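Local coordinates for transcription initiation factor tfiid subunit 72/90-100 KDA (PDB 2J4B), which serves, as the N-terminal domain of TAF5, in a subunit of the TFIID and SAGA complexes that probably mediates regulation of RNA polymerase II transcription, at residues Thr10-Trp18 / Leu109-Leu119; Ser96-Phe107 / Asn127-Val136. All coordinates share one frame; numbering follows the deposited sequence.

How the contacts relate
Contact 1 joins the first helix of the domain, 8-21, to helix 104-116, and contact 2 pairs the two strands of the small parallel sheet, 98-103 and 130-135. Their centres are about 16 Å apart. Along the chain the segments alternate: 10-18, 96-107, 109-119, 127-136. Helix 104-116 belongs to both, its first turn packing on strand 130-135 and one side of its later turns on helix 8-21, and the two contacts touch where L110 CD2 meets M102 CE. In this largely helical TAF5 domain the N-terminal helix is thus tied to the C-terminal part of the chain, where strand, two helices and strand follow one another as a right-handed crossover.

Contact 1 (Thr10-Trp18 / Leu109-Leu119); sequences TSYVSLKTW and LLINFLEERNL
The indole of W18 lies flat over the ring of F113 in a face-to-face stack. The five-membered ring and the phenyl ring have centroids 3.8 Å apart and planes only 13° from parallel. The two side chains run past each other in opposite directions, which carries each CB over the partner's ring: W18 CB stands 3.9 Å from the centroid of the F113 ring, and F113 CB stands likewise over the six-membered ring of the indole, so CH-pi contacts flank the stack. Both residues hold CG anti to the backbone N (chi1 176° in each), and that shared choice sends the rings across the gap between the helices. Large flat side chains suit this place, since the axes of the short helical segments come no nearer than 11.5 Å.

Around the stack the packing is aliphatic. CD1 of L15 meets L110 CD1 at 4.0 Å and also touches F113 CE2, while W18 CH2 reaches L109 CB at 4.0 Å, a contact in the plane of the indole. The short segments run roughly antiparallel, with 139° between their directions, and so helix 8-21 packs against helix 104-116 within the NTD2 domain of TAF5. Near the end of the latter the contact turns polar: one water bridges S14 OG, at 3.1 Å, and R117 NH1, from which it accepts a bond of 3.2 Å in the guanidinium plane. A small hydroxyl beside a long, exposed arginine suits such a bridge. Further along, L119, at the N-cap position of helix 120-129, lays CD2 3.8 Å from S11 OG, whose hydrogen bond is with Q7 O.

Outside this shell L30 of helix 24-30 touches both W18 and L110, and I122 of helix 120-129 packs on S11, L15 and L114.

Contact 2 (Ser96-Phe107 / Asn127-Val136); sequences SKYHLSMGRYAF and NQHLDIKVYV
K97 NZ reaches Q128 O at 2.6 Å, with a weak, long second bond to N127 O. The ammonium group stands well above the carbonyl plane of Q128, and a bend at the end of the lysine chain (chi4 -50°) brings it there. These carbonyls belong to the last turn of helix 120-129, where C=O groups lack their usual helical partners and a flexible, charged lysine is a fitting donor.

From here strands 98-103 and 130-135 run parallel in register, Y98 beside L130 through G103 beside Y135. Y98 N bonds to H129 O, and D131 N to Y98 O at 2.7 Å; L100 and M102 continue the alternation, each donating its N-H to one residue of the partner strand and accepting at its C=O from the next but one.

On the solvent-facing side, H99 and D131 point the same way, and D131 CB sits over the imidazole face, 3.9 Å from its centroid. The other side is apolar. L100 CD1 touches L130 CD1 at 3.8 Å, and I132 CG2 meets M102 CG at 4.0 Å. V134 CG2 stands over the centre of the F107 ring, 3.6 Å from its centroid, a CH-pi contact for which a branched valine is well shaped.

Strand 98-103, helices 104-116 and 120-129, and strand 130-135 form a right-handed crossover between parallel neighbours. The apolar side of the pair also meets P32, L33 and P36, from the start of helix 34-47 and the loop before it, while D29 of helix 24-30 accepts a bond from G103 N.

Contact 1 (Thr10-Trp18 / Leu109-Leu119)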
loop_
_atom_site.group_PDB
_atom_site.type_symbol
_atom_site.label_atom_id
_atom_site.label_comp_id
_atom_site.label_asym_id
_atom_site.label_seq_id
_atom_site.Cartn_x
_atom_site.Cartn_y
_atom_site.Cartn_z
ATOM N N THR A 10 0.143 -11.854 1.674
ATOM C CA THR A 10 -0.338 -12.636 0.543
ATOM C C THR A 10 -1.122 -11.753 -0.431
ATOM O O THR A 10 -0.965 -11.881 -1.648
ATOM C CB THR A 10 -1.245 -13.793 1.018
ATOM O OG1 THR A 10 -0.525 -14.618 1.940
ATOM C CG2 THR A 10 -1.697 -14.648 -0.151
ATOM N N SER A 11 -1.947 -10.854 0.114
ATOM C CA SER A 11 -2.829 -10.014 -0.687
ATOM C C SER A 11 -2.036 -8.960 -1.449
ATOM O O SER A 11 -2.372 -8.614 -2.584
ATOM C CB SER A 11 -3.882 -9.332 0.199
ATOM O OG SER A 11 -4.680 -10.288 0.883
ATOM N N TYR A 12 -0.989 -8.451 -0.813
ATOM C CA TYR A 12 -0.091 -7.509 -1.448
ATOM C C TYR A 12 0.575 -8.132 -2.674
ATOM O O TYR A 12 0.516 -7.575 -3.767
ATOM C CB TYR A 12 0.968 -7.056 -0.447
ATOM C CG TYR A 12 1.992 -6.111 -1.027
ATOM C CD1 TYR A 12 1.784 -4.741 -1.002
ATOM C CD2 TYR A 12 3.165 -6.587 -1.585
ATOM C CE1 TYR A 12 2.705 -3.872 -1.527
ATOM C CE2 TYR A 12 4.097 -5.726 -2.113
ATOM C CZ TYR A 12 3.866 -4.370 -2.081
ATOM O OH TYR A 12 4.797 -3.502 -2.606
ATOM N N VAL A 13 1.204 -9.286 -2.482
ATOM C CA VAL A 13 1.813 -10.046 -3.577
ATOM C C VAL A 13 0.847 -10.352 -4.725
ATOM O O VAL A 13 1.170 -10.145 -5.888
ATOM C CB VAL A 13 2.372 -11.399 -3.067
ATOM C CG1 VAL A 13 2.896 -12.228 -4.233
ATOM C CG2 VAL A 13 3.469 -11.176 -2.006
ATOM N N SER A 14 -0.326 -10.871 -4.392
ATOM C CA SER A 14 -1.317 -11.268 -5.394
ATOM C C SER A 14 -1.812 -10.059 -6.213
ATOM O O SER A 14 -2.046 -10.165 -7.426
ATOM C CB SER A 14 -2.479 -11.988 -4.702
ATOM O OG SER A 14 -3.716 -11.698 -5.326
ATOM N N LEU A 15 -1.954 -8.915 -5.549
ATOM C CA LEU A 15 -2.188 -7.648 -6.233
ATOM C C LEU A 15 -0.985 -7.245 -7.079
ATOM O O LEU A 15 -1.117 -6.932 -8.251
ATOM C CB LEU A 15 -2.490 -6.549 -5.226
ATOM C CG LEU A 15 -2.630 -5.137 -5.805
ATOM C CD1 LEU A 15 -3.726 -5.057 -6.868
ATOM C CD2 LEU A 15 -2.863 -4.158 -4.666
ATOM N N LYS A 16 0.195 -7.253 -6.478
ATOM C CA LYS A 16 1.424 -6.949 -7.206
ATOM C C LYS A 16 1.555 -7.776 -8.490
ATOM O O LYS A 16 1.893 -7.240 -9.537
ATOM C CB LYS A 16 2.634 -7.190 -6.311
ATOM C CG LYS A 16 3.964 -6.832 -6.944
ATOM C CD LYS A 16 5.117 -7.112 -5.987
ATOM C CE LYS A 16 6.424 -7.223 -6.726
ATOM N NZ LYS A 16 7.506 -7.734 -5.852
ATOM N N THR A 17 1.278 -9.071 -8.404
ATOM C CA THR A 17 1.435 -9.970 -9.540
ATOM C C THR A 17 0.404 -9.695 -10.638
ATOM O O THR A 17 0.679 -9.877 -11.837
ATOM C CB THR A 17 1.314 -11.440 -9.087
ATOM O OG1 THR A 17 2.241 -11.683 -8.015
ATOM C CG2 THR A 17 1.581 -12.382 -10.239
ATOM N N TRP A 18 -0.783 -9.262 -10.219
ATOM C CA TRP A 18 -1.854 -8.927 -11.152
ATOM C C TRP A 18 -1.501 -7.651 -11.901
ATOM O O TRP A 18 -1.579 -7.601 -13.123
ATOM C CB TRP A 18 -3.176 -8.784 -10.401
ATOM C CG TRP A 18 -4.327 -8.348 -11.247
ATOM C CD1 TRP A 18 -5.101 -9.131 -12.047
ATOM C CD2 TRP A 18 -4.850 -7.008 -11.355
ATOM N NE1 TRP A 18 -6.068 -8.366 -12.655
ATOM C CE2 TRP A 18 -5.938 -7.061 -12.246
ATOM C CE3 TRP A 18 -4.502 -5.778 -10.777
ATOM C CZ2 TRP A 18 -6.686 -5.925 -12.585
ATOM C CZ3 TRP A 18 -5.238 -4.655 -11.107
ATOM C CH2 TRP A 18 -6.323 -4.735 -12.013
ATOM N N LEU A 109 -11.004 -1.912 -13.474
ATOM C CA LEU A 109 -10.269 -3.168 -13.423
ATOM C C LEU A 109 -9.799 -3.467 -11.998
ATOM O O LEU A 109 -9.933 -4.603 -11.526
ATOM C CB LEU A 109 -9.092 -3.153 -14.410
ATOM C CG LEU A 109 -9.555 -3.272 -15.870
ATOM C CD1 LEU A 109 -8.461 -2.840 -16.845
ATOM C CD2 LEU A 109 -10.051 -4.695 -16.195
ATOM N N LEU A 110 -9.271 -2.445 -11.315
ATOM C CA LEU A 110 -8.689 -2.607 -9.970
ATOM C C LEU A 110 -9.696 -3.065 -8.929
ATOM O O LEU A 110 -9.379 -3.905 -8.101
ATOM C CB LEU A 110 -8.036 -1.302 -9.490
ATOM C CG LEU A 110 -7.549 -1.254 -8.023
ATOM C CD1 LEU A 110 -6.335 -2.204 -7.788
ATOM C CD2 LEU A 110 -7.225 0.151 -7.615
ATOM N N ILE A 111 -10.908 -2.520 -8.966
ATOM C CA ILE A 111 -11.915 -2.834 -7.939
ATOM C C ILE A 111 -12.585 -4.166 -8.240
ATOM O O ILE A 111 -12.899 -4.925 -7.330
ATOM C CB ILE A 111 -13.007 -1.731 -7.796
ATOM C CG1 ILE A 111 -12.381 -0.344 -7.623
ATOM C CG2 ILE A 111 -13.885 -2.029 -6.594
ATOM C CD1 ILE A 111 -11.693 -0.159 -6.327
ATOM N N ASN A 112 -12.798 -4.434 -9.524
ATOM C CA ASN A 112 -13.258 -5.741 -9.975
ATOM C C ASN A 112 -12.309 -6.814 -9.462
ATOM O O ASN A 112 -12.728 -7.826 -8.913
ATOM C CB ASN A 112 -13.328 -5.799 -11.512
ATOM C CG ASN A 112 -14.439 -4.932 -12.099
ATOM O OD1 ASN A 112 -15.340 -4.487 -11.400
ATOM N ND2 ASN A 112 -14.372 -4.694 -13.398
ATOM N N PHE A 113 -11.015 -6.588 -9.623
ATOM C CA PHE A 113 -10.020 -7.568 -9.160
ATOM C C PHE A 113 -10.072 -7.798 -7.644
ATOM O O PHE A 113 -10.068 -8.937 -7.176
ATOM C CB PHE A 113 -8.604 -7.137 -9.564
ATOM C CG PHE A 113 -7.557 -8.041 -9.048
ATOM C CD1 PHE A 113 -7.402 -9.307 -9.586
ATOM C CD2 PHE A 113 -6.762 -7.667 -7.995
ATOM C CE1 PHE A 113 -6.461 -10.157 -9.092
ATOM C CE2 PHE A 113 -5.821 -8.532 -7.490
ATOM C CZ PHE A 113 -5.662 -9.760 -8.041
ATOM N N LEU A 114 -10.115 -6.715 -6.875
ATOM C CA LEU A 114 -10.177 -6.829 -5.407
ATOM C C LEU A 114 -11.488 -7.460 -4.907
ATOM O O LEU A 114 -11.480 -8.265 -3.981
ATOM C CB LEU A 114 -9.977 -5.468 -4.753
ATOM C CG LEU A 114 -8.686 -4.726 -5.102
ATOM C CD1 LEU A 114 -8.816 -3.247 -4.700
ATOM C CD2 LEU A 114 -7.483 -5.392 -4.434
ATOM N N GLU A 115 -12.606 -7.097 -5.523
ATOM C CA GLU A 115 -13.914 -7.698 -5.180
ATOM C C GLU A 115 -14.067 -9.150 -5.624
ATOM O O GLU A 115 -14.720 -9.953 -4.950
ATOM C CB GLU A 115 -15.056 -6.887 -5.791
ATOM C CG GLU A 115 -15.336 -5.593 -5.048
ATOM C CD GLU A 115 -16.483 -4.793 -5.655
ATOM O OE1 GLU A 115 -16.707 -4.848 -6.890
ATOM O OE2 GLU A 115 -17.163 -4.103 -4.872
ATOM N N GLU A 116 -13.495 -9.491 -6.773
ATOM C CA GLU A 116 -13.619 -10.850 -7.284
ATOM C C GLU A 116 -12.764 -11.823 -6.476
ATOM O O GLU A 116 -13.038 -13.020 -6.436
ATOM C CB GLU A 116 -13.235 -10.906 -8.762
ATOM C CG GLU A 116 -13.371 -12.302 -9.386
ATOM C CD GLU A 116 -13.436 -12.252 -10.907
ATOM O OE1 GLU A 116 -12.931 -11.259 -11.496
ATOM O OE2 GLU A 116 -13.997 -13.188 -11.517
ATOM N N ARG A 117 -11.727 -11.298 -5.833
ATOM C CA ARG A 117 -10.817 -12.114 -5.052
ATOM C C ARG A 117 -10.994 -11.875 -3.566
ATOM O O ARG A 117 -10.162 -12.281 -2.771
ATOM C CB ARG A 117 -9.369 -11.809 -5.444
ATOM C CG ARG A 117 -9.017 -12.170 -6.885
ATOM C CD ARG A 117 -7.612 -12.741 -6.924
ATOM N NE ARG A 117 -7.183 -13.232 -8.235
ATOM C CZ ARG A 117 -6.065 -13.932 -8.417
ATOM N NH1 ARG A 117 -5.289 -14.219 -7.374
ATOM N NH2 ARG A 117 -5.720 -14.349 -9.629
ATOM N N ASN A 118 -12.067 -11.197 -3.190
ATOM C CA ASN A 118 -12.314 -10.892 -1.792
ATOM C C ASN A 118 -11.032 -10.462 -1.062
ATOM O O ASN A 118 -10.659 -11.046 -0.040
ATOM C CB ASN A 118 -12.943 -12.106 -1.085
ATOM C CG ASN A 118 -14.265 -12.548 -1.724
ATOM O OD1 ASN A 118 -14.336 -12.858 -2.914
ATOM N ND2 ASN A 118 -15.311 -12.595 -0.919
ATOM N N LEU A 119 -10.349 -9.453 -1.601
ATOM C CA LEU A 119 -9.168 -8.897 -0.951
ATOM C C LEU A 119 -9.648 -7.824 0.019
ATOM O O LEU A 119 -9.372 -6.637 -0.129
ATOM C CB LEU A 119 -8.175 -8.338 -1.978
ATOM C CG LEU A 119 -7.514 -9.343 -2.928
ATOM C CD1 LEU A 119 -6.428 -8.658 -3.699
ATOM C CD2 LEU A 119 -6.952 -10.568 -2.173
HETATM O O HOH W 1 -6.059 -13.410 -4.375
#

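Contact 2 (Ser96-Phe107 / Asn127-Val136)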
loop_
_atom_site.group_PDB
_atom_site.type_symbol
_atom_site.label_atom_id
_atom_site.label_comp_id
_atom_site.label_asym_id
_atom_site.label_seq_id
_atom_site.Cartn_x
_atom_site.Cartn_y
_atom_site.Cartn_z
ATOM N N SER A 96 -3.539 9.971 8.072
ATOM C CA SER A 96 -4.028 10.868 7.018
ATOM C C SER A 96 -4.214 10.150 5.702
ATOM O O SER A 96 -3.757 9.016 5.526
ATOM C CB SER A 96 -3.061 12.021 6.807
ATOM O OG SER A 96 -3.130 12.910 7.904
ATOM N N LYS A 97 -4.855 10.825 4.763
ATOM C CA LYS A 97 -5.159 10.216 3.489
ATOM C C LYS A 97 -4.069 10.395 2.453
ATOM O O LYS A 97 -3.561 11.495 2.243
ATOM C CB LYS A 97 -6.511 10.709 2.966
ATOM C CG LYS A 97 -7.635 9.860 3.507
ATOM C CD LYS A 97 -8.990 10.361 3.133
ATOM C CE LYS A 97 -10.054 9.636 3.958
ATOM N NZ LYS A 97 -9.852 8.147 3.890
ATOM N N TYR A 98 -3.698 9.279 1.827
ATOM C CA TYR A 98 -2.734 9.288 0.725
ATOM C C TYR A 98 -3.512 9.381 -0.587
ATOM O O TYR A 98 -4.449 8.615 -0.833
ATOM C CB TYR A 98 -1.846 8.039 0.770
ATOM C CG TYR A 98 -0.659 8.081 -0.171
ATOM C CD1 TYR A 98 -0.806 7.770 -1.514
ATOM C CD2 TYR A 98 0.612 8.406 0.287
ATOM C CE1 TYR A 98 0.253 7.803 -2.370
ATOM C CE2 TYR A 98 1.690 8.435 -0.578
ATOM C CZ TYR A 98 1.497 8.122 -1.903
ATOM O OH TYR A 98 2.551 8.130 -2.782
ATOM N N HIS A 99 -3.112 10.351 -1.402
ATOM C CA HIS A 99 -3.789 10.718 -2.628
ATOM C C HIS A 99 -3.182 10.027 -3.847
ATOM O O HIS A 99 -1.959 10.008 -4.009
ATOM C CB HIS A 99 -3.697 12.217 -2.822
ATOM C CG HIS A 99 -4.567 13.006 -1.892
ATOM N ND1 HIS A 99 -4.265 13.182 -0.557
ATOM C CD2 HIS A 99 -5.716 13.689 -2.112
ATOM C CE1 HIS A 99 -5.204 13.920 0.008
ATOM N NE2 HIS A 99 -6.095 14.239 -0.913
ATOM N N LEU A 100 -4.050 9.454 -4.692
ATOM C CA LEU A 100 -3.655 8.835 -5.953
ATOM C C LEU A 100 -4.594 9.360 -7.044
ATOM O O LEU A 100 -5.692 9.825 -6.751
ATOM C CB LEU A 100 -3.761 7.309 -5.866
ATOM C CG LEU A 100 -2.911 6.554 -4.821
ATOM C CD1 LEU A 100 -3.501 5.217 -4.491
ATOM C CD2 LEU A 100 -1.449 6.383 -5.254
ATOM N N SER A 101 -4.152 9.313 -8.296
ATOM C CA SER A 101 -5.024 9.622 -9.417
ATOM C C SER A 101 -5.034 8.431 -10.349
ATOM O O SER A 101 -3.994 7.802 -10.566
ATOM C CB SER A 101 -4.538 10.865 -10.159
ATOM O OG SER A 101 -3.414 10.555 -10.973
ATOM N N MET A 102 -6.210 8.116 -10.876
ATOM C CA MET A 102 -6.413 6.955 -11.752
ATOM C C MET A 102 -7.390 7.272 -12.868
ATOM O O MET A 102 -8.313 8.044 -12.665
ATOM C CB MET A 102 -7.022 5.795 -10.964
ATOM C CG MET A 102 -6.100 5.167 -10.005
ATOM S SD MET A 102 -6.647 3.544 -9.473
ATOM C CE MET A 102 -5.457 3.319 -8.144
ATOM N N GLY A 103 -7.194 6.661 -14.032
ATOM C CA GLY A 103 -8.180 6.712 -15.093
ATOM C C GLY A 103 -9.356 5.836 -14.710
ATOM O O GLY A 103 -9.228 4.967 -13.847
ATOM N N ARG A 104 -10.498 6.051 -15.351
ATOM C CA ARG A 104 -11.719 5.320 -15.034
ATOM C C ARG A 104 -11.592 3.822 -15.286
ATOM O O ARG A 104 -12.159 3.025 -14.549
ATOM C CB ARG A 104 -12.905 5.848 -15.851
ATOM C CG ARG A 104 -14.277 5.556 -15.207
ATOM C CD ARG A 104 -15.374 5.070 -16.200
ATOM N NE ARG A 104 -15.305 5.698 -17.517
ATOM C CZ ARG A 104 -16.221 5.546 -18.477
ATOM N NH1 ARG A 104 -17.298 4.785 -18.271
ATOM N NH2 ARG A 104 -16.061 6.156 -19.650
ATOM N N TYR A 105 -10.859 3.433 -16.324
ATOM C CA TYR A 105 -10.716 2.018 -16.650
ATOM C C TYR A 105 -9.807 1.247 -15.659
ATOM O O TYR A 105 -10.191 0.208 -15.147
ATOM C CB TYR A 105 -10.200 1.862 -18.074
ATOM C CG TYR A 105 -11.089 2.508 -19.102
ATOM C CD1 TYR A 105 -12.413 2.121 -19.239
ATOM C CD2 TYR A 105 -10.610 3.522 -19.931
ATOM C CE1 TYR A 105 -13.235 2.720 -20.166
ATOM C CE2 TYR A 105 -11.429 4.118 -20.870
ATOM C CZ TYR A 105 -12.742 3.713 -20.976
ATOM O OH TYR A 105 -13.584 4.301 -21.903
ATOM N N ALA A 106 -8.601 1.755 -15.416
ATOM C CA ALA A 106 -7.691 1.179 -14.417
ATOM C C ALA A 106 -8.389 1.013 -13.073
ATOM O O ALA A 106 -8.294 -0.046 -12.426
ATOM C CB ALA A 106 -6.455 2.058 -14.255
ATOM N N PHE A 107 -9.082 2.067 -12.650
ATOM C CA PHE A 107 -9.889 2.003 -11.446
ATOM C C PHE A 107 -10.857 0.815 -11.512
ATOM O O PHE A 107 -10.876 -0.026 -10.617
ATOM C CB PHE A 107 -10.676 3.307 -11.255
ATOM C CG PHE A 107 -11.476 3.362 -9.985
ATOM C CD1 PHE A 107 -10.841 3.413 -8.748
ATOM C CD2 PHE A 107 -12.864 3.389 -10.023
ATOM C CE1 PHE A 107 -11.579 3.496 -7.573
ATOM C CE2 PHE A 107 -13.605 3.465 -8.869
ATOM C CZ PHE A 107 -12.972 3.512 -7.641
ATOM N N ASN A 127 -10.703 2.487 1.154
ATOM C CA ASN A 127 -11.812 3.291 1.701
ATOM C C ASN A 127 -11.373 4.215 2.836
ATOM O O ASN A 127 -11.714 5.383 2.837
ATOM C CB ASN A 127 -12.962 2.392 2.183
ATOM C CG ASN A 127 -13.692 1.703 1.040
ATOM O OD1 ASN A 127 -14.125 2.334 0.094
ATOM N ND2 ASN A 127 -13.817 0.404 1.121
ATOM N N GLN A 128 -10.610 3.677 3.784
ATOM C CA GLN A 128 -10.168 4.398 4.982
ATOM C C GLN A 128 -8.932 5.292 4.798
ATOM O O GLN A 128 -8.821 6.326 5.432
ATOM C CB GLN A 128 -9.861 3.396 6.096
ATOM C CG GLN A 128 -11.085 2.655 6.587
ATOM C CD GLN A 128 -10.851 1.832 7.851
ATOM O OE1 GLN A 128 -11.807 1.292 8.431
ATOM N NE2 GLN A 128 -9.601 1.736 8.285
ATOM N N HIS A 129 -7.997 4.882 3.951
ATOM C CA HIS A 129 -6.691 5.512 3.933
ATOM C C HIS A 129 -6.308 6.163 2.613
ATOM O O HIS A 129 -5.406 7.005 2.597
ATOM C CB HIS A 129 -5.623 4.501 4.348
ATOM C CG HIS A 129 -5.752 4.055 5.775
ATOM N ND1 HIS A 129 -5.814 4.942 6.828
ATOM C CD2 HIS A 129 -5.844 2.820 6.319
ATOM C CE1 HIS A 129 -5.937 4.274 7.957
ATOM N NE2 HIS A 129 -5.953 2.984 7.679
ATOM N N LEU A 130 -6.992 5.811 1.525
ATOM C CA LEU A 130 -6.608 6.307 0.221
ATOM C C LEU A 130 -7.635 7.249 -0.352
ATOM O O LEU A 130 -8.822 7.060 -0.194
ATOM C CB LEU A 130 -6.369 5.169 -0.767
ATOM C CG LEU A 130 -5.238 4.218 -0.427
ATOM C CD1 LEU A 130 -4.972 3.282 -1.585
ATOM C CD2 LEU A 130 -4.022 5.025 -0.071
ATOM N N ASP A 131 -7.147 8.269 -1.039
ATOM C CA ASP A 131 -8.000 9.276 -1.596
ATOM C C ASP A 131 -7.795 9.286 -3.093
ATOM O O ASP A 131 -6.912 9.994 -3.597
ATOM C CB ASP A 131 -7.627 10.614 -0.989
ATOM C CG ASP A 131 -8.583 11.669 -1.343
ATOM O OD1 ASP A 131 -9.323 11.451 -2.323
ATOM O OD2 ASP A 131 -8.605 12.702 -0.636
ATOM N N ILE A 132 -8.600 8.485 -3.802
ATOM C CA ILE A 132 -8.400 8.250 -5.231
ATOM C C ILE A 132 -9.297 9.175 -6.068
ATOM O O ILE A 132 -10.513 9.098 -5.990
ATOM C CB ILE A 132 -8.692 6.782 -5.618
ATOM C CG1 ILE A 132 -7.864 5.809 -4.758
ATOM C CG2 ILE A 132 -8.416 6.542 -7.109
ATOM C CD1 ILE A 132 -8.147 4.293 -5.032
ATOM N N LYS A 133 -8.680 10.056 -6.852
ATOM C CA LYS A 133 -9.388 10.830 -7.849
ATOM C C LYS A 133 -9.513 10.059 -9.155
ATOM O O LYS A 133 -8.509 9.816 -9.832
ATOM C CB LYS A 133 -8.669 12.138 -8.118
ATOM C CG LYS A 133 -9.341 12.945 -9.232
ATOM C CD LYS A 133 -8.759 14.319 -9.347
ATOM C CE LYS A 133 -8.949 14.847 -10.740
ATOM N NZ LYS A 133 -10.337 14.650 -11.186
ATOM N N VAL A 134 -10.742 9.696 -9.526
ATOM C CA VAL A 134 -10.975 8.872 -10.723
ATOM C C VAL A 134 -11.274 9.790 -11.898
ATOM O O VAL A 134 -12.327 10.421 -11.940
ATOM C CB VAL A 134 -12.127 7.854 -10.510
ATOM C CG1 VAL A 134 -12.395 7.035 -11.780
ATOM C CG2 VAL A 134 -11.830 6.940 -9.334
ATOM N N TYR A 135 -10.322 9.899 -12.827
ATOM C CA TYR A 135 -10.493 10.753 -13.998
ATOM C C TYR A 135 -11.458 10.084 -14.942
ATOM O O TYR A 135 -11.240 8.934 -15.330
ATOM C CB TYR A 135 -9.181 11.046 -14.750
ATOM C CG TYR A 135 -9.473 11.800 -16.028
ATOM C CD1 TYR A 135 -9.706 13.176 -16.019
ATOM C CD2 TYR A 135 -9.623 11.129 -17.234
ATOM C CE1 TYR A 135 -10.030 13.852 -17.181
ATOM C CE2 TYR A 135 -9.950 11.812 -18.406
ATOM C CZ TYR A 135 -10.157 13.154 -18.366
ATOM O OH TYR A 135 -10.482 13.803 -19.529
ATOM N N VAL A 136 -12.509 10.818 -15.320
ATOM C CA VAL A 136 -13.573 10.279 -16.165
ATOM C C VAL A 136 -13.592 10.958 -17.518
ATOM O O VAL A 136 -13.503 12.188 -17.609
ATOM C CB VAL A 136 -14.958 10.488 -15.535
ATOM C CG1 VAL A 136 -16.039 10.006 -16.483
ATOM C CG2 VAL A 136 -15.043 9.779 -14.213
#